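Side-chain contacts in pumilio homolog 23 (Arabidopsis thaliana, PDB 5WZJ), which binds a specific 18S rRNA sequence through a superhelix of pumilio repeats and probably regulates translation and mRNA stability: residues Cys322-Phe325 with Val326-Leu330; Ala334-Gln337 with Glu338-Gly341. All blocks are in the same frame, centred on the assembly; numbering follows the deposited sequence.

Overall arrangement
Both contacts lie in the sixth pumilio repeat, one after the other along the chain, and neither nests in nor crosses the other. Contact 1 comes first, within the opening turns of helix 323-332, and presents N324, F325 and Q328 to three successive nucleotides of chain B. The chain then leaves that helix, and contact 2 closes the short loop into helix 337-347 by capping its first turn. Their centres are about 16 Å apart, and the nearest atom of contact 2 is about 14 Å from the RNA. Contact 1 packs against helices 284-296, 299-310 and 314-318 and R181 of helix 175-181, while contact 2 bridges helices 299-310 and 360-373.

Contact 1 (Cys322-Phe325 with Val326-Leu330); sequences CANF and VIQAL. With nucleotides of chain B.
N324 and Q328, one helical turn apart, run alongside each other towards the RNA, their amide planes turned 47° from each other. N324 OD1 takes two N-H groups: N3 of U6 of chain B at 2.9 Å and, weakly, Q328 NE2 at 3.2 Å. N324 ND2 donates to O2 of the same uracil. D320 O is a second acceptor for ND2. Q328 stretches out beyond CG, and its OE1 receives N3 of U5 of chain B in a nearly straight bond of 2.7 Å (172°). Its NE2 lies among N324 OD1, O2 of U5, to which it donates, and O4 of U6 at 3.1 Å. This is the RNA-reading helix of a pumilio repeat; in the classical repeat such an asparagine and glutamine share one uracil edge, whereas here the two amides are divided between neighbouring uracils. The aromatic residue between them stacks on a base: C6 of the guanosine at position 7 of chain B lies 3.4 Å above the centre of the F325 ring, and N324 OD1 is over the opposite face. At the ring edge, F325 CZ comes within 3.3 Å of O2' of U6 of chain B.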
ATOM      1  N   CYS A 322       1.594  -2.860 -17.796  1.00 18.45           N
ATOM      2  CA  CYS A 322       1.381  -3.728 -16.640  1.00 18.36           C
ATOM      3  C   CYS A 322       2.674  -4.310 -16.093  1.00 19.76           C
ATOM      4  O   CYS A 322       2.908  -4.293 -14.881  1.00 19.30           O
ATOM      5  CB  CYS A 322       0.424  -4.881 -16.993  1.00 17.14           C
ATOM      6  SG  CYS A 322      -1.263  -4.355 -17.368  1.00 22.49           S
ATOM      7  N   ALA A 323       3.511  -4.860 -16.966  1.00 19.56           N
ATOM      8  CA  ALA A 323       4.713  -5.542 -16.512  1.00 21.40           C
ATOM      9  C   ALA A 323       5.703  -4.608 -15.821  1.00 21.71           C
ATOM     10  O   ALA A 323       6.565  -5.094 -15.083  1.00 20.26           O
ATOM     11  CB  ALA A 323       5.397  -6.230 -17.694  1.00 17.13           C
ATOM     12  N   ASN A 324       5.626  -3.289 -16.042  1.00 16.83           N
ATOM     13  CA  ASN A 324       6.623  -2.442 -15.389  1.00 21.00           C
ATOM     14  C   ASN A 324       6.454  -2.472 -13.879  1.00 19.00           C
ATOM     15  O   ASN A 324       7.431  -2.292 -13.149  1.00 18.32           O
ATOM     16  CB  ASN A 324       6.579  -1.003 -15.920  1.00 16.80           C
ATOM     17  CG  ASN A 324       5.511  -0.157 -15.266  1.00 19.57           C
ATOM     18  OD1 ASN A 324       5.779   0.549 -14.292  1.00 22.64           O
ATOM     19  ND2 ASN A 324       4.286  -0.219 -15.799  1.00 19.62           N
ATOM     20  N   PHE A 325       5.239  -2.734 -13.389  1.00 18.70           N
ATOM     21  CA  PHE A 325       5.070  -2.874 -11.944  1.00 15.42           C
ATOM     22  C   PHE A 325       5.683  -4.170 -11.430  1.00 16.87           C
ATOM     23  O   PHE A 325       6.135  -4.220 -10.279  1.00 14.60           O
ATOM     24  CB  PHE A 325       3.593  -2.785 -11.577  1.00 17.31           C
ATOM     25  CG  PHE A 325       3.002  -1.430 -11.828  1.00 19.40           C
ATOM     26  CD1 PHE A 325       3.170  -0.404 -10.903  1.00 20.78           C
ATOM     27  CD2 PHE A 325       2.304  -1.174 -13.004  1.00 18.77           C
ATOM     28  CE1 PHE A 325       2.634   0.851 -11.130  1.00 22.22           C
ATOM     29  CE2 PHE A 325       1.781   0.083 -13.251  1.00 18.88           C
ATOM     30  CZ  PHE A 325       1.932   1.098 -12.304  1.00 21.18           C
ATOM     31  N   VAL A 326       5.724  -5.218 -12.264  1.00 15.05           N
ATOM     32  CA  VAL A 326       6.471  -6.417 -11.898  1.00 16.53           C
ATOM     33  C   VAL A 326       7.956  -6.104 -11.797  1.00 17.64           C
ATOM     34  O   VAL A 326       8.644  -6.574 -10.881  1.00 17.98           O
ATOM     35  CB  VAL A 326       6.216  -7.554 -12.905  1.00 17.71           C
ATOM     36  CG1 VAL A 326       6.934  -8.825 -12.445  1.00 13.15           C
ATOM     37  CG2 VAL A 326       4.718  -7.824 -13.057  1.00 18.89           C
ATOM     38  N   ILE A 327       8.477  -5.315 -12.737  1.00 14.45           N
ATOM     39  CA  ILE A 327       9.887  -4.949 -12.673  1.00 14.78           C
ATOM     40  C   ILE A 327      10.159  -4.135 -11.411  1.00 18.65           C
ATOM     41  O   ILE A 327      11.190  -4.314 -10.749  1.00 16.70           O
ATOM     42  CB  ILE A 327      10.299  -4.200 -13.955  1.00 18.34           C
ATOM     43  CG1 ILE A 327      10.112  -5.104 -15.174  1.00 17.57           C
ATOM     44  CG2 ILE A 327      11.757  -3.731 -13.870  1.00 19.31           C
ATOM     45  CD1 ILE A 327      10.792  -6.496 -15.018  1.00 15.35           C
ATOM     46  N   GLN A 328       9.223  -3.260 -11.034  1.00 15.93           N
ATOM     47  CA  GLN A 328       9.390  -2.503  -9.798  1.00 17.88           C
ATOM     48  C   GLN A 328       9.499  -3.429  -8.594  1.00 20.80           C
ATOM     49  O   GLN A 328      10.353  -3.229  -7.718  1.00 18.09           O
ATOM     50  CB  GLN A 328       8.230  -1.532  -9.613  1.00 16.74           C
ATOM     51  CG  GLN A 328       8.269  -0.307 -10.529  1.00 18.91           C
ATOM     52  CD  GLN A 328       7.108   0.625 -10.240  1.00 22.52           C
ATOM     53  OE1 GLN A 328       6.730   0.814  -9.080  1.00 21.39           O
ATOM     54  NE2 GLN A 328       6.516   1.195 -11.292  1.00 17.97           N
ATOM     55  N   ALA A 329       8.634  -4.447  -8.529  1.00 17.85           N
ATOM     56  CA  ALA A 329       8.727  -5.431  -7.451  1.00 18.94           C
ATOM     57  C   ALA A 329      10.029  -6.215  -7.538  1.00 14.63           C
ATOM     58  O   ALA A 329      10.682  -6.461  -6.518  1.00 17.32           O
ATOM     59  CB  ALA A 329       7.516  -6.377  -7.494  1.00 16.18           C
ATOM     60  N   LEU A 330      10.426  -6.621  -8.744  1.00 17.58           N
ATOM     61  CA  LEU A 330      11.684  -7.354  -8.892  1.00 19.30           C
ATOM     62  C   LEU A 330      12.866  -6.525  -8.397  1.00 19.21           C
ATOM     63  O   LEU A 330      13.701  -7.008  -7.623  1.00 18.65           O
ATOM     64  CB  LEU A 330      11.897  -7.745 -10.350  1.00 17.55           C
ATOM     65  CG  LEU A 330      13.201  -8.495 -10.655  1.00 21.40           C
ATOM     66  CD1 LEU A 330      13.070  -9.990 -10.368  1.00 12.62           C
ATOM     67  CD2 LEU A 330      13.557  -8.285 -12.099  1.00 20.79           C
TER
ATOM     68  P     G B   7      -3.319   4.141 -15.369  1.00 31.54           P
ATOM     69  OP1   G B   7      -4.067   4.666 -16.534  1.00 30.37           O
ATOM     70  OP2   G B   7      -3.664   4.442 -13.961  1.00 28.87           O
ATOM     71  O5'   G B   7      -3.378   2.547 -15.416  1.00 26.09           O
ATOM     72  C5'   G B   7      -3.199   1.851 -16.634  1.00 27.71           C
ATOM     73  C4'   G B   7      -3.202   0.358 -16.415  1.00 28.28           C
ATOM     74  O4'   G B   7      -1.937  -0.078 -15.850  1.00 27.27           O
ATOM     75  C3'   G B   7      -4.228  -0.165 -15.427  1.00 29.80           C
ATOM     76  O3'   G B   7      -5.533  -0.215 -15.972  1.00 30.95           O
ATOM     77  C2'   G B   7      -3.650  -1.526 -15.058  1.00 25.62           C
ATOM     78  O2'   G B   7      -3.909  -2.467 -16.085  1.00 29.34           O
ATOM     79  C1'   G B   7      -2.145  -1.221 -15.047  1.00 25.89           C
ATOM     80  N9    G B   7      -1.679  -0.941 -13.681  1.00 24.50           N
ATOM     81  C8    G B   7      -1.866   0.212 -12.954  1.00 20.54           C
ATOM     82  N7    G B   7      -1.372   0.127 -11.754  1.00 21.72           N
ATOM     83  C5    G B   7      -0.843  -1.154 -11.675  1.00 22.32           C
ATOM     84  C6    G B   7      -0.177  -1.818 -10.612  1.00 22.21           C
ATOM     85  O6    G B   7       0.079  -1.377  -9.492  1.00 19.09           O
ATOM     86  N1    G B   7       0.211  -3.110 -10.948  1.00 21.36           N
ATOM     87  C2    G B   7      -0.037  -3.691 -12.166  1.00 23.11           C
ATOM     88  N2    G B   7       0.396  -4.952 -12.315  1.00 22.61           N
ATOM     89  N3    G B   7      -0.662  -3.084 -13.167  1.00 25.17           N
ATOM     90  C4    G B   7      -1.033  -1.829 -12.856  1.00 26.67           C
ATOM     91  P     U B   6       0.938   8.288 -12.122  1.00 27.90           P
ATOM     92  OP1   U B   6       1.986   8.978 -12.914  1.00 32.39           O
ATOM     93  OP2   U B   6      -0.028   9.074 -11.334  1.00 29.17           O
ATOM     94  O5'   U B   6       0.094   7.328 -13.070  1.00 28.20           O
ATOM     95  C5'   U B   6      -0.175   7.643 -14.428  1.00 24.19           C
ATOM     96  C4'   U B   6      -0.260   6.385 -15.255  1.00 27.37           C
ATOM     97  O4'   U B   6       1.084   5.869 -15.455  1.00 27.55           O
ATOM     98  C3'   U B   6      -1.063   5.250 -14.608  1.00 23.01           C
ATOM     99  O3'   U B   6      -1.768   4.510 -15.608  1.00 29.10           O
ATOM    100  C2'   U B   6       0.022   4.375 -13.978  1.00 23.37           C
ATOM    101  O2'   U B   6      -0.340   3.019 -13.821  1.00 22.31           O
ATOM    102  C1'   U B   6       1.167   4.536 -14.975  1.00 27.31           C
ATOM    103  N1    U B   6       2.515   4.343 -14.410  1.00 25.79           N
ATOM    104  C2    U B   6       3.222   3.211 -14.787  1.00 24.05           C
ATOM    105  O2    U B   6       2.763   2.366 -15.547  1.00 25.46           O
ATOM    106  N3    U B   6       4.479   3.097 -14.241  1.00 22.45           N
ATOM    107  C4    U B   6       5.098   3.992 -13.386  1.00 20.00           C
ATOM    108  O4    U B   6       6.244   3.763 -12.980  1.00 19.11           O
ATOM    109  C5    U B   6       4.305   5.139 -13.050  1.00 19.59           C
ATOM    110  C6    U B   6       3.069   5.272 -13.554  1.00 19.70           C
ATOM    111  P     U B   5      -0.723   6.747  -6.111  1.00 35.79           P
ATOM    112  OP1   U B   5      -1.564   7.867  -6.596  1.00 27.79           O
ATOM    113  OP2   U B   5      -1.287   5.403  -5.832  1.00 37.81           O
ATOM    114  O5'   U B   5       0.490   6.554  -7.125  1.00 32.30           O
ATOM    115  C5'   U B   5       1.279   7.667  -7.528  1.00 25.56           C
ATOM    116  C4'   U B   5       2.020   7.378  -8.808  1.00 23.99           C
ATOM    117  O4'   U B   5       3.034   6.369  -8.551  1.00 23.59           O
ATOM    118  C3'   U B   5       1.155   6.831  -9.937  1.00 26.51           C
ATOM    119  O3'   U B   5       1.709   7.255 -11.172  1.00 27.13           O
ATOM    120  C2'   U B   5       1.341   5.320  -9.797  1.00 21.32           C
ATOM    121  O2'   U B   5       1.091   4.587 -10.976  1.00 22.86           O
ATOM    122  C1'   U B   5       2.806   5.238  -9.376  1.00 22.16           C
ATOM    123  N1    U B   5       3.152   4.045  -8.590  1.00 25.85           N
ATOM    124  C2    U B   5       4.210   3.285  -9.047  1.00 23.07           C
ATOM    125  O2    U B   5       4.818   3.556 -10.063  1.00 22.81           O
ATOM    126  N3    U B   5       4.523   2.190  -8.285  1.00 25.26           N
ATOM    127  C4    U B   5       3.894   1.794  -7.126  1.00 26.95           C
ATOM    128  O4    U B   5       4.302   0.785  -6.560  1.00 30.21           O
ATOM    129  C5    U B   5       2.814   2.633  -6.703  1.00 26.96           C
ATOM    130  C6    U B   5       2.486   3.715  -7.429  1.00 24.93           C
TER

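Contact 2 (Ala334-Gln337 with Glu338-Gly341); sequences ARDQ and EQMG
A334-D336 is irregular, Q337 opens helix 337-347, and D336, extended in its backbone, stands at the N-cap. Two main-chain bonds start the helix: M340 N reaches D336 O at 3.2 Å, and G341 N reaches Q337 O. The side chains of D336 and Q339 run roughly perpendicular, with the two flat groups turned 40° against each other. D336 OD1 accepts from Q339 N at 2.9 Å, the N-H coming in nearly along the C-O axis. A chi1 of 58° turns the carboxylate back over the start of the helix, where its negative charge would probably be favoured by the helix dipole. In return, Q339, extended beyond CG, reaches back to the loop, its CG 3.4 Å from D336 OD1. D336 and Q339 form a capping box whose return bond, from D336 N to Q339 OE1, is weak at 3.5 Å. The stronger grip of Q339 OE1 is on R335 N, one residue earlier, in a short, straight bond (2.7 Å, 168°). The other end of the Q339 amide is also held, NE2 donating to N303 OD1. The R335 guanidinium is bound outside the contact, NH1 to H333 O and NH2 to A297 O. On one flank A334 and Q339 rest on Y302 of helix 299-310; M340 packs on L366, V369 and S370 of helix 360-373, whose R372 bonds to A334 O.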
ATOM      1  N   ALA A 334      15.662  -7.228  -5.027  1.00 19.26           N
ATOM      2  CA  ALA A 334      16.949  -7.794  -5.412  1.00 25.16           C
ATOM      3  C   ALA A 334      17.800  -8.070  -4.173  1.00 25.14           C
ATOM      4  O   ALA A 334      17.676  -7.402  -3.145  1.00 26.70           O
ATOM      5  CB  ALA A 334      17.684  -6.854  -6.371  1.00 22.29           C
ATOM      6  N   ARG A 335      18.652  -9.091  -4.272  1.00 28.45           N
ATOM      7  CA  ARG A 335      19.329  -9.640  -3.105  1.00 28.78           C
ATOM      8  C   ARG A 335      20.798  -9.247  -2.985  1.00 31.44           C
ATOM      9  O   ARG A 335      21.285  -9.099  -1.865  1.00 27.58           O
ATOM     10  CB  ARG A 335      19.229 -11.173  -3.098  1.00 26.30           C
ATOM     11  CG  ARG A 335      17.822 -11.745  -2.860  1.00 26.32           C
ATOM     12  CD  ARG A 335      17.158 -11.095  -1.652  1.00 32.07           C
ATOM     13  NE  ARG A 335      16.226 -11.995  -0.969  1.00 35.47           N
ATOM     14  CZ  ARG A 335      14.958 -12.192  -1.331  1.00 35.11           C
ATOM     15  NH1 ARG A 335      14.439 -11.549  -2.395  1.00 21.14           N
ATOM     16  NH2 ARG A 335      14.203 -13.037  -0.633  1.00 30.59           N
ATOM     17  N   ASP A 336      21.517  -9.065  -4.091  1.00 29.82           N
ATOM     18  CA  ASP A 336      22.965  -8.904  -4.007  1.00 34.70           C
ATOM     19  C   ASP A 336      23.454  -7.928  -5.070  1.00 36.22           C
ATOM     20  O   ASP A 336      22.699  -7.461  -5.932  1.00 26.89           O
ATOM     21  CB  ASP A 336      23.684 -10.261  -4.125  1.00 30.48           C
ATOM     22  CG  ASP A 336      23.366 -11.002  -5.418  1.00 35.85           C
ATOM     23  OD1 ASP A 336      23.313 -10.377  -6.498  1.00 35.57           O
ATOM     24  OD2 ASP A 336      23.185 -12.235  -5.356  1.00 43.56           O
ATOM     25  N   GLN A 337      24.754  -7.647  -5.011  1.00 37.33           N
ATOM     26  CA  GLN A 337      25.334  -6.627  -5.869  1.00 39.40           C
ATOM     27  C   GLN A 337      25.478  -7.103  -7.306  1.00 30.49           C
ATOM     28  O   GLN A 337      25.494  -6.275  -8.224  1.00 31.84           O
ATOM     29  CB  GLN A 337      26.678  -6.184  -5.290  1.00 45.10           C
ATOM     30  CG  GLN A 337      26.557  -5.821  -3.809  1.00 54.68           C
ATOM     31  CD  GLN A 337      27.836  -5.261  -3.208  1.00 58.70           C
ATOM     32  OE1 GLN A 337      28.941  -5.638  -3.603  1.00 55.08           O
ATOM     33  NE2 GLN A 337      27.687  -4.355  -2.244  1.00 59.97           N
ATOM     34  N   GLU A 338      25.574  -8.417  -7.533  1.00 26.38           N
ATOM     35  CA  GLU A 338      25.634  -8.892  -8.910  1.00 30.21           C
ATOM     36  C   GLU A 338      24.326  -8.601  -9.631  1.00 29.46           C
ATOM     37  O   GLU A 338      24.324  -8.157 -10.786  1.00 29.86           O
ATOM     38  CB  GLU A 338      25.957 -10.386  -8.960  1.00 35.30           C
ATOM     39  CG  GLU A 338      26.087 -10.913 -10.389  1.00 46.56           C
ATOM     40  CD  GLU A 338      26.122 -12.441 -10.490  1.00 60.05           C
ATOM     41  OE1 GLU A 338      26.339 -13.125  -9.463  1.00 59.57           O
ATOM     42  OE2 GLU A 338      25.927 -12.960 -11.610  1.00 66.12           O
ATOM     43  N   GLN A 339      23.200  -8.822  -8.953  1.00 27.76           N
ATOM     44  CA  GLN A 339      21.908  -8.473  -9.532  1.00 26.61           C
ATOM     45  C   GLN A 339      21.797  -6.971  -9.758  1.00 25.23           C
ATOM     46  O   GLN A 339      21.298  -6.527 -10.798  1.00 22.78           O
ATOM     47  CB  GLN A 339      20.778  -8.974  -8.623  1.00 27.10           C
ATOM     48  CG  GLN A 339      20.644 -10.499  -8.633  1.00 23.61           C
ATOM     49  CD  GLN A 339      19.761 -11.019  -7.522  1.00 23.96           C
ATOM     50  OE1 GLN A 339      19.437 -10.299  -6.568  1.00 22.48           O
ATOM     51  NE2 GLN A 339      19.365 -12.280  -7.635  1.00 21.12           N
ATOM     52  N   MET A 340      22.265  -6.171  -8.799  1.00 20.07           N
ATOM     53  CA  MET A 340      22.244  -4.725  -8.991  1.00 25.71           C
ATOM     54  C   MET A 340      22.985  -4.326 -10.263  1.00 29.40           C
ATOM     55  O   MET A 340      22.518  -3.466 -11.016  1.00 28.45           O
ATOM     56  CB  MET A 340      22.850  -4.023  -7.781  1.00 24.07           C
ATOM     57  CG  MET A 340      22.780  -2.519  -7.888  1.00 28.99           C
ATOM     58  SD  MET A 340      21.080  -1.941  -7.681  1.00 27.12           S
ATOM     59  CE  MET A 340      21.189  -0.344  -8.499  1.00 27.51           C
ATOM     60  N   GLY A 341      24.134  -4.955 -10.527  1.00 34.34           N
ATOM     61  CA  GLY A 341      24.876  -4.649 -11.739  1.00 31.37           C
ATOM     62  C   GLY A 341      24.126  -5.036 -12.998  1.00 35.51           C
ATOM     63  O   GLY A 341      24.129  -4.300 -13.988  1.00 30.85           O
TER